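Local coordinates for manganese-dependent ADP-ribose/CDP-alcohol diphosphatase (Danio rerio, PDB 2NXF), which probably hydrolyses ADP-ribose, CDP-choline and related CDP-alcohols at a dinuclear metal centre, splitting the diphosphate to release a nucleoside monophosphate, at residues Ala12-Ala17 with Asp77-Glu82; Ile287-Pro290 with His294-Ala297; Arg143-Asp148 with Asp210-Leu215; Gly199-Gln204 with Ile225-Pro230; Gln279-Glu284 with Glu315-Thr320. All blocks are in the same frame, centred on the assembly; numbering follows the deposited sequence.

In the fold
Contacts 1 and 4 meet at the dinuclear zinc centre. Contact 1 gives Asp13 and Gln15 to one zinc, contact 4 gives His228 to the other, and one water binds both metals. Their centres are 22 Å apart, yet Asp13 OD1 and His228 CE1 come within 3.5 Å. Contact 2 lies against contact 1, where Asp13 O and Ile287 N are 2.9 Å apart, a probable hydrogen bond. Contact 3 lies beside contact 4, with centres 11 Å apart, on neighbouring strands 142-146 and 222-227. Contact 5 packs one central sheet on the other, and contact 2 is nested in the chain loop that it closes. Contacts 1 and 3 are on opposite sides of the chain's centre.

Contact 1. Residues Ala12-Ala17 with Asp77-Glu82; sequences ADVQYA and DTVMAE. With ZN (zinc ion), chain B; PO4 (phosphate ion), chain F.
Tyr16 makes the main apolar contact with helix 72-84. Tyr16 CB lies 3.5 Å from Val79 CG1. CG stands anti to the backbone N (chi1 172°), and this carries the ring out over Thr78. Val14 CG1 adds a looser touch on the same Val79 methyl. A CH-pi contact follows: Thr78 CG2 sits over one face of the Tyr16 ring, 4.1 Å from its centroid and 27° off the normal. The two side chains cross at about a right angle.

The polar link is indirect. A water in the plane of the Tyr16 ring, at its edge, bridges Tyr16 OH at 3.0 Å and Thr78 OG1 at 2.7 Å. Thr78 OG1 also bonds to Arg74 O, one turn back.

Metal bonds lie on the other side of the loop. Asp13 OD1 binds zinc at 2.1 Å and Gln15 OE1 binds it at 2.0 Å. Gln15 NE2 makes a weak hydrogen bond to phosphate O3, which is itself a zinc ligand. NE2 also has a hydrogen bond to Asp63 OD1. Asp60 and His267 complete the protein ligands of this ion. A metal-binding loop directly after the first strand, 6-11, is typical of the calcineurin-like metallophosphoesterase fold.

Contact 2. Residues Ile287-Pro290 with His294-Ala297; sequences IETP and HAFA
The turn that leads into strand 295-301 of the six-stranded sheet brings Thr289 against His294 and Ala295. Thr289 does the touching with both of its branches. Thr289 CG2 meets the backbone of His294, 3.3 Å from His294 N and 3.4 Å from His294 O. Thr289 OG1 lies 3.5 Å from the methyl carbon Ala295 CB. With chi1 at -52°, CG2 is anti to the backbone N and OG1 is beside it, and this divides the two branches between the two partners.

The hydroxyl has its polar partners elsewhere. OG1 is hydrogen-bonded to Gly285 O and to Arg313 NH1. A valine here would probably leave Gly285 O and Arg313 NH1 without their hydroxyl partner.

The side chain of His294 leaves its backbone on the side away from Thr289. Ala295 N donates to His294 ND1 at 3.1 Å, with the donor nearly in the ring plane and a bent angle of 140° at the hydrogen. His294 NE2 is bonded to Asp42 OD2. Both ring nitrogens therefore have partners, which fixes the rotation of the ring. Phe296 CD2 lies 3.3 Å above one face of the His294 imidazole, offset toward its rim.

Helix 35-49 packs against this turn. Its Leu39 touches both Thr289 and His294, and its Ala43 and Gln46 touch Phe296. Backbone bonds from His294 to Arg313 and from Phe296 to Arg311 join the segment 294-297 to strand 305-312 and the residue just after it, while Ala297 pairs with Leu10 of strand 6-11.

Contact 3. Residues Arg143-Asp148 with Asp210-Leu215; sequences RFVLLD and DAVLTL
Val212 of helix 203-219 overlaps two side chains of strand 142-146 with a single methyl. Val212 CG1 lies 3.9 Å from Val145 CG2 and 4.0 Å from Arg143 CD. The helix residue thus rests across two strand positions that point to the same side of the sheet.

The two valines reach toward each other tip to tip. At Val212, a chi1 of 173° sets CG1 opposite the backbone N, on the strand-facing side. On Val145 the branch that meets it is CG2. Both valines are buried.

Arg143 takes part through its aliphatic stem and crosses Val212 obliquely. A bend at chi3 (-57°) turns the guanidinium group off the line of the stem. NH1 forms a salt bridge with Glu135 and NE forms one with Glu221. With two carboxylates holding it, the charged end is probably well fixed, and the CD methylene is left to cover the valine.

Around this core, Trp208 and Ser216 of the same helix also touch Val145 and Arg143 respectively. The segment 143-148 is hydrogen-bonded through its backbone to strand 222-227, its parallel neighbour, which follows helix 203-219 directly in the chain. Strand, helix and strand thus make a beta-alpha-beta crossover, with a long insertion before the helix. The contact lies away from the dinuclear centre. A helix laid on one face of a mixed sheet is typical of the layered alpha/beta architecture of calcineurin-like phosphoesterases.

Contact 4. Residues Gly199-Gln204 with Ile225-Pro230; sequences GGFSEQ and IFSHLP. With ZN (zinc ion), chain C.
Ser227 OG donates to Leu229 O at 2.8 Å. The bond lies in the carbonyl plane, on a lone pair, with a C=O...donor angle of 126°. It ties Ser227 to the turn that carries His228. The same OG lies at the edge of the Phe201 ring, near its plane, 3.5 Å from Phe201 CZ. Ser227 OG is anti to its backbone N (chi1 166°), which aims it at the ring.

The second touch is apolar against backbone. Leu229 CD1 sits 3.4 Å from Gly199 O and 3.5 Å from Gly199 N, so this methyl rests against the glycine backbone.

His228 lies between these two contact residues in the chain and turns its ring to the metal. His228 NE2 binds the zinc ion at 2.2 Å, and a water binds that ion too. ND1 is hydrogen-bonded to Leu58 O, which sets the ring's rotation. Asp60, Asn96 and His265 complete the protein ligands.

Leu229 also packs on His265 and Tyr150. Phe201 reaches Val248 of helix 245-253, and Ser227 touches Phe261 of strand 258-263. Ser202 is the N-cap of helix 203-219, its OG bonded to Gln205 N, and the segment 199-204 leads into that helix.

Contact 5. Residues Gln279-Glu284 with Glu315-Thr320; sequences QHITLE and EDLTIT
Gln279 and Leu317 approach from opposite directions, so the amide end of one meets the methyls of the other. Leu317 CD2 lies 3.7 Å from Gln279 NE2 and 3.8 Å from Gln279 CD. Gln279 is bent at chi2 (82°), which turns the amide along its own strand toward His280. There Gln279 NE2 donates to His280 O at 3.3 Å, with a nearly straight angle of 166° at the hydrogen. The donor stands above the carbonyl plane, not on a lone pair, while the acceptor lies close to the plane of the amide. This bond gives the amide nitrogen a partner within a buried contact.

Ile319 lies at a slant over the CB and CG of the same glutamine. Ile319 CD1 is 3.7 Å from Gln279 CB and nearly as close to Gln279 CG.

Strands 279-282 and 317-320 belong to different sheets. The axes of these short strands approach to 9.6 Å, and their N-to-C directions make 159°, nearly antiparallel. The meeting is a face-to-face packing of the two central sheets, as in the beta-sandwich core of metallophosphoesterases. An alanine here in place of Gln279 is likely to leave a gap beside Leu317 CD2 and Ile319 CD1, and His280 O without its amide donor.

Ile281 reaches Leu317 tip to tip, Ile281 CG1 to Leu317 CD2 at 3.8 Å. Ile281 also packs on Met306 and Met308 of strand 305-312. At the far end a water accepts from Glu315 N and donates to Glu284 OE2 at 2.7 Å.

Contact 1. Residues Ala12-Ala17 with Asp77-Glu82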
# COMPACT_ATOMS: atom_id res chain seq x y z
N ALA A 12 -5.76 4.32 3.31
CA ALA A 12 -4.77 3.33 3.76
C ALA A 12 -5.10 2.79 5.14
O ALA A 12 -5.57 3.53 6.00
CB ALA A 12 -3.37 3.95 3.79
N ASP A 13 -4.84 1.50 5.32
CA ASP A 13 -4.73 0.89 6.67
C ASP A 13 -6.01 1.07 7.47
O ASP A 13 -5.99 1.54 8.63
CB ASP A 13 -3.49 1.43 7.43
CG ASP A 13 -2.18 1.01 6.76
OD1 ASP A 13 -1.62 -0.00 7.16
OD2 ASP A 13 -1.77 1.64 5.77
N VAL A 14 -7.14 0.71 6.85
CA VAL A 14 -8.44 0.70 7.55
C VAL A 14 -8.33 -0.24 8.78
O VAL A 14 -8.65 0.13 9.91
CB VAL A 14 -9.58 0.27 6.60
CG1 VAL A 14 -10.92 0.14 7.37
CG2 VAL A 14 -9.73 1.26 5.43
N GLN A 15 -7.84 -1.46 8.54
CA GLN A 15 -7.54 -2.43 9.61
C GLN A 15 -8.73 -2.68 10.53
O GLN A 15 -8.58 -2.75 11.75
CB GLN A 15 -6.27 -2.04 10.39
CG GLN A 15 -5.09 -2.85 9.89
CD GLN A 15 -3.75 -2.30 10.31
OE1 GLN A 15 -3.11 -1.54 9.56
NE2 GLN A 15 -3.30 -2.69 11.49
N TYR A 16 -9.90 -2.80 9.92
CA TYR A 16 -11.15 -3.03 10.67
C TYR A 16 -11.09 -4.33 11.46
O TYR A 16 -10.53 -5.32 11.00
CB TYR A 16 -12.35 -3.07 9.71
CG TYR A 16 -13.60 -3.50 10.42
CD1 TYR A 16 -14.24 -2.64 11.32
CD2 TYR A 16 -14.12 -4.79 10.25
CE1 TYR A 16 -15.39 -3.04 12.00
CE2 TYR A 16 -15.25 -5.19 10.94
CZ TYR A 16 -15.88 -4.31 11.81
OH TYR A 16 -17.00 -4.70 12.52
N ALA A 17 -11.66 -4.31 12.66
CA ALA A 17 -11.98 -5.53 13.43
C ALA A 17 -13.07 -5.20 14.41
O ALA A 17 -13.14 -4.08 14.92
CB ALA A 17 -10.73 -6.06 14.15
N ASP A 77 -16.08 -9.09 4.87
CA ASP A 77 -17.44 -8.82 4.35
C ASP A 77 -17.87 -7.42 4.75
O ASP A 77 -18.48 -6.69 3.96
CB ASP A 77 -18.44 -9.83 4.91
CG ASP A 77 -18.38 -11.19 4.20
OD1 ASP A 77 -17.69 -11.33 3.16
OD2 ASP A 77 -19.04 -12.13 4.70
N THR A 78 -17.57 -7.05 5.99
CA THR A 78 -17.96 -5.76 6.52
C THR A 78 -17.37 -4.60 5.72
O THR A 78 -18.10 -3.69 5.32
CB THR A 78 -17.61 -5.64 8.02
OG1 THR A 78 -18.43 -6.57 8.75
CG2 THR A 78 -17.90 -4.22 8.54
N VAL A 79 -16.06 -4.65 5.49
CA VAL A 79 -15.41 -3.57 4.76
C VAL A 79 -15.76 -3.57 3.28
O VAL A 79 -15.85 -2.50 2.67
CB VAL A 79 -13.85 -3.55 4.96
CG1 VAL A 79 -13.51 -3.29 6.44
CG2 VAL A 79 -13.19 -4.82 4.45
N MSE A 80 -15.97 -4.76 2.71
CA MSE A 80 -16.37 -4.86 1.30
C MSE A 80 -17.75 -4.25 1.09
O MSE A 80 -17.99 -3.58 0.08
CB MSE A 80 -16.34 -6.31 0.77
CG MSE A 80 -14.93 -6.92 0.64
SE MSE A 80 -13.64 -5.85 -0.44
CE MSE A 80 -14.71 -5.39 -1.85
N ALA A 81 -18.66 -4.47 2.05
CA ALA A 81 -20.00 -3.88 1.99
C ALA A 81 -19.94 -2.35 1.99
O ALA A 81 -20.72 -1.70 1.28
CB ALA A 81 -20.87 -4.38 3.12
N GLU A 82 -19.03 -1.77 2.77
CA GLU A 82 -18.86 -0.31 2.78
C GLU A 82 -18.31 0.19 1.45
O GLU A 82 -18.81 1.17 0.90
CB GLU A 82 -17.96 0.18 3.92
CG GLU A 82 -18.49 -0.19 5.32
CD GLU A 82 -19.82 0.46 5.67
OE1 GLU A 82 -20.17 1.50 5.06
OE2 GLU A 82 -20.52 -0.09 6.55
ZN ZN B . -1.29 -1.08 8.89
P PO4 F . 0.86 -2.63 10.91
O1 PO4 F . 1.77 -1.50 11.35
O2 PO4 F . 0.73 -3.63 12.04
O3 PO4 F . -0.56 -2.15 10.67
O4 PO4 F . 1.36 -3.27 9.66
O HOH W 1 -17.91 -7.32 11.30
O HOH W 2 0.81 -1.01 8.49

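Contact 2. Residues Ile287-Pro290 with His294-Ala297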
# COMPACT_ATOMS: atom_id res chain seq x y z
N ILE A 287 -6.57 3.34 10.77
CA ILE A 287 -6.64 2.63 12.06
C ILE A 287 -6.17 3.45 13.26
O ILE A 287 -6.68 3.29 14.36
CB ILE A 287 -5.94 1.26 12.00
CG1 ILE A 287 -6.17 0.44 13.27
CG2 ILE A 287 -4.44 1.42 11.70
CD1 ILE A 287 -7.64 0.08 13.53
N GLU A 288 -5.19 4.35 13.06
CA GLU A 288 -4.70 5.13 14.20
C GLU A 288 -5.34 6.52 14.27
O GLU A 288 -4.88 7.38 15.02
CB GLU A 288 -3.18 5.20 14.21
CG GLU A 288 -2.60 3.83 14.61
CD GLU A 288 -1.09 3.74 14.57
OE1 GLU A 288 -0.43 4.78 14.43
OE2 GLU A 288 -0.59 2.60 14.70
N THR A 289 -6.41 6.70 13.49
CA THR A 289 -7.17 7.96 13.45
C THR A 289 -8.41 7.89 14.39
O THR A 289 -9.27 7.03 14.18
CB THR A 289 -7.62 8.27 12.05
OG1 THR A 289 -6.48 8.21 11.17
CG2 THR A 289 -8.27 9.66 11.99
N PRO A 290 -8.52 8.79 15.39
CA PRO A 290 -9.70 8.74 16.27
C PRO A 290 -10.95 9.26 15.57
O PRO A 290 -10.85 9.91 14.53
CB PRO A 290 -9.30 9.65 17.45
CG PRO A 290 -8.34 10.61 16.86
CD PRO A 290 -7.56 9.83 15.82
N HIS A 294 -9.85 12.24 10.77
CA HIS A 294 -10.09 11.48 9.54
C HIS A 294 -8.76 11.19 8.90
O HIS A 294 -7.74 11.73 9.33
CB HIS A 294 -10.94 12.28 8.54
CG HIS A 294 -12.00 11.47 7.85
ND1 HIS A 294 -11.80 10.16 7.45
CD2 HIS A 294 -13.27 11.78 7.52
CE1 HIS A 294 -12.91 9.71 6.88
NE2 HIS A 294 -13.81 10.68 6.91
N ALA A 295 -8.77 10.31 7.90
CA ALA A 295 -7.59 10.07 7.06
C ALA A 295 -7.97 9.42 5.75
O ALA A 295 -8.07 8.20 5.65
CB ALA A 295 -6.56 9.18 7.79
N PHE A 296 -8.20 10.24 4.74
CA PHE A 296 -8.34 9.73 3.39
C PHE A 296 -8.11 10.89 2.45
O PHE A 296 -7.91 12.03 2.88
CB PHE A 296 -9.71 9.05 3.16
CG PHE A 296 -10.86 10.03 2.95
CD1 PHE A 296 -11.36 10.29 1.66
CD2 PHE A 296 -11.45 10.66 4.03
CE1 PHE A 296 -12.42 11.20 1.47
CE2 PHE A 296 -12.53 11.56 3.85
CZ PHE A 296 -13.01 11.83 2.57
N ALA A 297 -8.11 10.60 1.15
CA ALA A 297 -7.94 11.68 0.19
C ALA A 297 -8.70 11.40 -1.10
O ALA A 297 -9.17 10.26 -1.34
CB ALA A 297 -6.44 11.85 -0.10

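Contact 3. Residues Arg143-Asp148 with Asp210-Leu215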
# COMPACT_ATOMS: atom_id res chain seq x y z
N ARG A 143 -0.90 5.97 -16.22
CA ARG A 143 -0.79 4.54 -15.98
C ARG A 143 -0.70 4.31 -14.49
O ARG A 143 -0.02 5.06 -13.80
CB ARG A 143 0.42 3.95 -16.71
CG ARG A 143 0.39 2.39 -16.64
CD ARG A 143 1.18 1.77 -17.74
NE ARG A 143 0.69 2.21 -19.03
CZ ARG A 143 -0.25 1.58 -19.74
NH1 ARG A 143 -0.80 0.45 -19.30
NH2 ARG A 143 -0.62 2.08 -20.90
N PHE A 144 -1.44 3.31 -13.99
CA PHE A 144 -1.37 2.89 -12.58
C PHE A 144 -0.64 1.57 -12.51
O PHE A 144 -0.88 0.67 -13.34
CB PHE A 144 -2.78 2.65 -12.00
CG PHE A 144 -3.52 3.90 -11.58
CD1 PHE A 144 -3.15 5.15 -12.04
CD2 PHE A 144 -4.64 3.80 -10.75
CE1 PHE A 144 -3.88 6.31 -11.63
CE2 PHE A 144 -5.35 4.94 -10.35
CZ PHE A 144 -4.97 6.18 -10.78
N VAL A 145 0.21 1.42 -11.50
CA VAL A 145 0.94 0.17 -11.28
C VAL A 145 0.73 -0.17 -9.81
O VAL A 145 1.00 0.66 -8.93
CB VAL A 145 2.46 0.33 -11.56
CG1 VAL A 145 3.20 -0.99 -11.29
CG2 VAL A 145 2.71 0.80 -13.02
N LEU A 146 0.25 -1.38 -9.53
CA LEU A 146 0.11 -1.85 -8.15
C LEU A 146 1.16 -2.91 -7.94
O LEU A 146 1.24 -3.86 -8.74
CB LEU A 146 -1.28 -2.48 -7.90
CG LEU A 146 -2.38 -1.54 -7.37
CD1 LEU A 146 -2.83 -0.63 -8.50
CD2 LEU A 146 -3.56 -2.36 -6.81
N LEU A 147 1.96 -2.74 -6.89
CA LEU A 147 3.06 -3.65 -6.58
C LEU A 147 2.74 -4.55 -5.40
O LEU A 147 1.85 -4.22 -4.58
CB LEU A 147 4.33 -2.86 -6.27
CG LEU A 147 4.87 -1.91 -7.35
CD1 LEU A 147 6.15 -1.25 -6.86
CD2 LEU A 147 5.08 -2.68 -8.66
N ASP A 148 3.48 -5.66 -5.33
CA ASP A 148 3.35 -6.69 -4.31
C ASP A 148 4.60 -6.61 -3.40
O ASP A 148 5.64 -7.23 -3.69
CB ASP A 148 3.27 -8.06 -5.02
CG ASP A 148 3.05 -9.23 -4.07
OD1 ASP A 148 3.03 -9.07 -2.82
OD2 ASP A 148 2.87 -10.34 -4.61
N ASP A 210 10.42 -2.10 -14.16
CA ASP A 210 11.36 -1.36 -15.01
C ASP A 210 10.92 -1.33 -16.48
O ASP A 210 11.03 -0.29 -17.15
CB ASP A 210 12.77 -1.95 -14.87
CG ASP A 210 13.79 -1.14 -15.62
OD1 ASP A 210 14.00 0.04 -15.27
OD2 ASP A 210 14.36 -1.68 -16.59
N ALA A 211 10.40 -2.46 -16.97
CA ALA A 211 9.90 -2.55 -18.36
C ALA A 211 8.67 -1.68 -18.57
O ALA A 211 8.59 -0.96 -19.58
CB ALA A 211 9.58 -4.01 -18.71
N VAL A 212 7.73 -1.75 -17.63
CA VAL A 212 6.51 -0.91 -17.68
C VAL A 212 6.93 0.56 -17.78
O VAL A 212 6.44 1.32 -18.62
CB VAL A 212 5.60 -1.17 -16.45
CG1 VAL A 212 4.44 -0.17 -16.40
CG2 VAL A 212 5.05 -2.60 -16.52
N LEU A 213 7.89 0.96 -16.94
CA LEU A 213 8.32 2.36 -16.93
C LEU A 213 9.06 2.81 -18.19
O LEU A 213 8.91 3.96 -18.62
CB LEU A 213 9.16 2.64 -15.67
CG LEU A 213 8.39 2.46 -14.35
CD1 LEU A 213 9.31 2.73 -13.16
CD2 LEU A 213 7.09 3.33 -14.24
N THR A 214 9.85 1.92 -18.79
CA THR A 214 10.51 2.20 -20.06
C THR A 214 9.46 2.49 -21.14
O THR A 214 9.57 3.47 -21.88
CB THR A 214 11.41 1.02 -20.48
OG1 THR A 214 12.50 0.89 -19.55
CG2 THR A 214 11.94 1.20 -21.91
N LEU A 215 8.42 1.67 -21.19
CA LEU A 215 7.39 1.86 -22.18
C LEU A 215 6.62 3.16 -21.90
O LEU A 215 6.37 3.93 -22.82
CB LEU A 215 6.47 0.64 -22.26
CG LEU A 215 7.15 -0.66 -22.76
CD1 LEU A 215 6.01 -1.57 -23.18
CD2 LEU A 215 8.11 -0.48 -23.93

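Contact 4. Residues Gly199-Gln204 with Ile225-Pro230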
# COMPACT_ATOMS: atom_id res chain seq x y z
N GLY A 199 8.67 -6.75 3.80
CA GLY A 199 8.94 -7.64 2.70
C GLY A 199 9.65 -6.87 1.61
O GLY A 199 9.93 -5.67 1.76
N GLY A 200 9.94 -7.56 0.53
CA GLY A 200 10.58 -6.94 -0.61
C GLY A 200 10.01 -7.36 -1.95
O GLY A 200 9.06 -8.16 -2.03
N PHE A 201 10.64 -6.84 -3.00
CA PHE A 201 10.19 -7.05 -4.37
C PHE A 201 11.20 -7.96 -5.08
O PHE A 201 12.41 -7.68 -5.10
CB PHE A 201 10.10 -5.70 -5.09
CG PHE A 201 9.28 -4.67 -4.34
CD1 PHE A 201 7.89 -4.57 -4.55
CD2 PHE A 201 9.89 -3.80 -3.42
CE1 PHE A 201 7.11 -3.61 -3.86
CE2 PHE A 201 9.12 -2.84 -2.70
CZ PHE A 201 7.73 -2.73 -2.93
N SER A 202 10.71 -9.05 -5.68
CA SER A 202 11.60 -9.98 -6.37
C SER A 202 12.25 -9.33 -7.61
O SER A 202 11.72 -8.34 -8.16
CB SER A 202 10.88 -11.29 -6.79
OG SER A 202 10.00 -11.06 -7.88
N GLU A 203 13.38 -9.90 -8.04
CA GLU A 203 14.04 -9.46 -9.25
C GLU A 203 13.04 -9.52 -10.42
O GLU A 203 13.01 -8.63 -11.29
CB GLU A 203 15.28 -10.33 -9.51
CG GLU A 203 15.98 -10.05 -10.80
CD GLU A 203 17.09 -11.05 -11.05
OE1 GLU A 203 16.78 -12.24 -11.31
OE2 GLU A 203 18.27 -10.66 -10.99
N GLN A 204 12.21 -10.57 -10.45
CA GLN A 204 11.23 -10.72 -11.52
C GLN A 204 10.26 -9.54 -11.51
O GLN A 204 9.94 -8.94 -12.58
CB GLN A 204 10.48 -12.04 -11.40
CG GLN A 204 9.41 -12.23 -12.48
CD GLN A 204 8.75 -13.60 -12.45
OE1 GLN A 204 8.87 -14.35 -11.47
NE2 GLN A 204 8.06 -13.93 -13.52
N ILE A 225 2.45 4.78 -8.91
CA ILE A 225 2.82 3.45 -8.41
C ILE A 225 2.33 3.31 -6.99
O ILE A 225 2.50 4.24 -6.19
CB ILE A 225 4.34 3.27 -8.49
CG1 ILE A 225 4.80 3.46 -9.95
CG2 ILE A 225 4.78 1.88 -7.98
CD1 ILE A 225 6.30 3.60 -10.07
N PHE A 226 1.72 2.17 -6.69
CA PHE A 226 1.08 1.95 -5.39
C PHE A 226 1.68 0.70 -4.77
O PHE A 226 1.85 -0.31 -5.46
CB PHE A 226 -0.43 1.73 -5.57
CG PHE A 226 -1.14 2.90 -6.19
CD1 PHE A 226 -1.70 3.90 -5.41
CD2 PHE A 226 -1.24 3.00 -7.59
CE1 PHE A 226 -2.36 4.98 -6.01
CE2 PHE A 226 -1.90 4.09 -8.18
CZ PHE A 226 -2.46 5.07 -7.39
N SER A 227 2.02 0.78 -3.49
CA SER A 227 2.66 -0.34 -2.79
C SER A 227 2.22 -0.29 -1.33
O SER A 227 2.05 0.80 -0.80
CB SER A 227 4.18 -0.15 -2.89
OG SER A 227 4.90 -0.99 -1.98
N HIS A 228 2.08 -1.43 -0.65
CA HIS A 228 1.73 -1.28 0.77
C HIS A 228 2.90 -0.58 1.47
O HIS A 228 2.68 0.29 2.34
CB HIS A 228 1.47 -2.62 1.46
CG HIS A 228 1.01 -2.45 2.87
ND1 HIS A 228 -0.15 -1.78 3.19
CD2 HIS A 228 1.57 -2.84 4.04
CE1 HIS A 228 -0.30 -1.78 4.50
NE2 HIS A 228 0.73 -2.41 5.04
N LEU A 229 4.12 -0.95 1.10
CA LEU A 229 5.32 -0.45 1.77
C LEU A 229 5.96 0.73 1.06
O LEU A 229 6.13 0.71 -0.18
CB LEU A 229 6.39 -1.56 1.86
CG LEU A 229 6.01 -2.79 2.70
CD1 LEU A 229 7.18 -3.82 2.68
CD2 LEU A 229 5.63 -2.41 4.10
N PRO A 230 6.35 1.75 1.83
CA PRO A 230 7.14 2.86 1.28
C PRO A 230 8.57 2.42 0.94
O PRO A 230 9.06 1.41 1.48
CB PRO A 230 7.16 3.89 2.43
CG PRO A 230 6.99 3.07 3.67
CD PRO A 230 6.05 1.94 3.26
ZN ZN C . 1.05 -2.72 7.21
O HOH W 2 0.81 -1.01 8.49

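Contact 5. Residues Gln279-Glu284 with Glu315-Thr320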
# COMPACT_ATOMS: atom_id res chain seq x y z
N GLN A 279 7.50 12.25 -6.61
CA GLN A 279 6.91 12.49 -5.30
C GLN A 279 6.64 11.17 -4.61
O GLN A 279 6.04 10.28 -5.20
CB GLN A 279 5.60 13.26 -5.50
CG GLN A 279 4.79 13.45 -4.26
CD GLN A 279 5.29 14.61 -3.44
OE1 GLN A 279 5.39 15.74 -3.95
NE2 GLN A 279 5.59 14.36 -2.17
N HIS A 280 7.07 11.04 -3.35
CA HIS A 280 6.69 9.90 -2.52
C HIS A 280 5.66 10.34 -1.51
O HIS A 280 5.83 11.38 -0.86
CB HIS A 280 7.92 9.30 -1.84
CG HIS A 280 8.85 8.66 -2.83
ND1 HIS A 280 8.90 7.30 -3.01
CD2 HIS A 280 9.68 9.20 -3.76
CE1 HIS A 280 9.75 7.02 -3.99
NE2 HIS A 280 10.24 8.16 -4.45
N ILE A 281 4.58 9.57 -1.42
CA ILE A 281 3.50 9.88 -0.49
C ILE A 281 3.21 8.63 0.33
O ILE A 281 2.94 7.56 -0.22
CB ILE A 281 2.20 10.28 -1.23
CG1 ILE A 281 2.46 11.45 -2.20
CG2 ILE A 281 1.07 10.64 -0.23
CD1 ILE A 281 1.35 11.63 -3.24
N THR A 282 3.28 8.77 1.65
CA THR A 282 2.88 7.69 2.55
C THR A 282 1.63 8.16 3.28
O THR A 282 1.69 9.10 4.06
CB THR A 282 4.00 7.32 3.54
OG1 THR A 282 5.20 7.02 2.81
CG2 THR A 282 3.60 6.09 4.42
N LEU A 283 0.51 7.51 2.99
CA LEU A 283 -0.77 7.94 3.54
C LEU A 283 -0.91 7.60 5.01
O LEU A 283 -0.60 6.47 5.43
CB LEU A 283 -1.92 7.28 2.78
CG LEU A 283 -2.12 7.74 1.34
CD1 LEU A 283 -3.13 6.80 0.67
CD2 LEU A 283 -2.61 9.20 1.31
N GLU A 284 -1.35 8.59 5.79
CA GLU A 284 -1.71 8.38 7.20
C GLU A 284 -2.75 7.28 7.31
O GLU A 284 -3.63 7.16 6.45
CB GLU A 284 -2.27 9.69 7.77
CG GLU A 284 -1.20 10.80 7.98
CD GLU A 284 -0.77 11.56 6.72
OE1 GLU A 284 -1.33 11.37 5.62
OE2 GLU A 284 0.18 12.37 6.82
N GLU A 315 -2.69 15.86 4.75
CA GLU A 315 -2.62 17.23 4.21
C GLU A 315 -2.72 17.21 2.69
O GLU A 315 -2.31 16.23 2.05
CB GLU A 315 -1.31 17.91 4.62
CG GLU A 315 -1.30 18.47 6.05
CD GLU A 315 -2.17 19.72 6.23
OE1 GLU A 315 -1.81 20.82 5.71
OE2 GLU A 315 -3.20 19.59 6.94
N ASP A 316 -3.24 18.29 2.12
CA ASP A 316 -3.28 18.42 0.65
C ASP A 316 -1.86 18.40 0.08
O ASP A 316 -0.89 18.73 0.78
CB ASP A 316 -3.90 19.76 0.20
CG ASP A 316 -5.38 19.89 0.52
OD1 ASP A 316 -6.02 18.94 1.00
OD2 ASP A 316 -5.90 21.01 0.27
N LEU A 317 -1.75 18.11 -1.21
CA LEU A 317 -0.48 18.13 -1.90
C LEU A 317 -0.74 18.39 -3.37
O LEU A 317 -1.71 17.87 -3.93
CB LEU A 317 0.21 16.77 -1.73
CG LEU A 317 1.65 16.54 -2.14
CD1 LEU A 317 2.60 17.61 -1.63
CD2 LEU A 317 2.04 15.17 -1.60
N THR A 318 0.12 19.19 -3.99
CA THR A 318 0.06 19.40 -5.43
C THR A 318 1.41 19.00 -6.03
O THR A 318 2.47 19.40 -5.54
CB THR A 318 -0.31 20.87 -5.80
OG1 THR A 318 -1.60 21.18 -5.26
CG2 THR A 318 -0.33 21.08 -7.32
N ILE A 319 1.38 18.19 -7.09
CA ILE A 319 2.59 17.89 -7.85
C ILE A 319 2.46 18.54 -9.22
O ILE A 319 1.58 18.21 -9.99
CB ILE A 319 2.79 16.37 -8.09
CG1 ILE A 319 2.60 15.56 -6.81
CG2 ILE A 319 4.17 16.14 -8.78
CD1 ILE A 319 2.33 14.07 -7.10
N THR A 320 3.36 19.48 -9.50
CA THR A 320 3.42 20.10 -10.83
C THR A 320 4.26 19.19 -11.72
O THR A 320 5.32 18.69 -11.30
CB THR A 320 3.97 21.53 -10.74
OG1 THR A 320 3.23 22.26 -9.75
CG2 THR A 320 3.85 22.22 -12.08
O HOH W 3 -0.27 14.87 5.99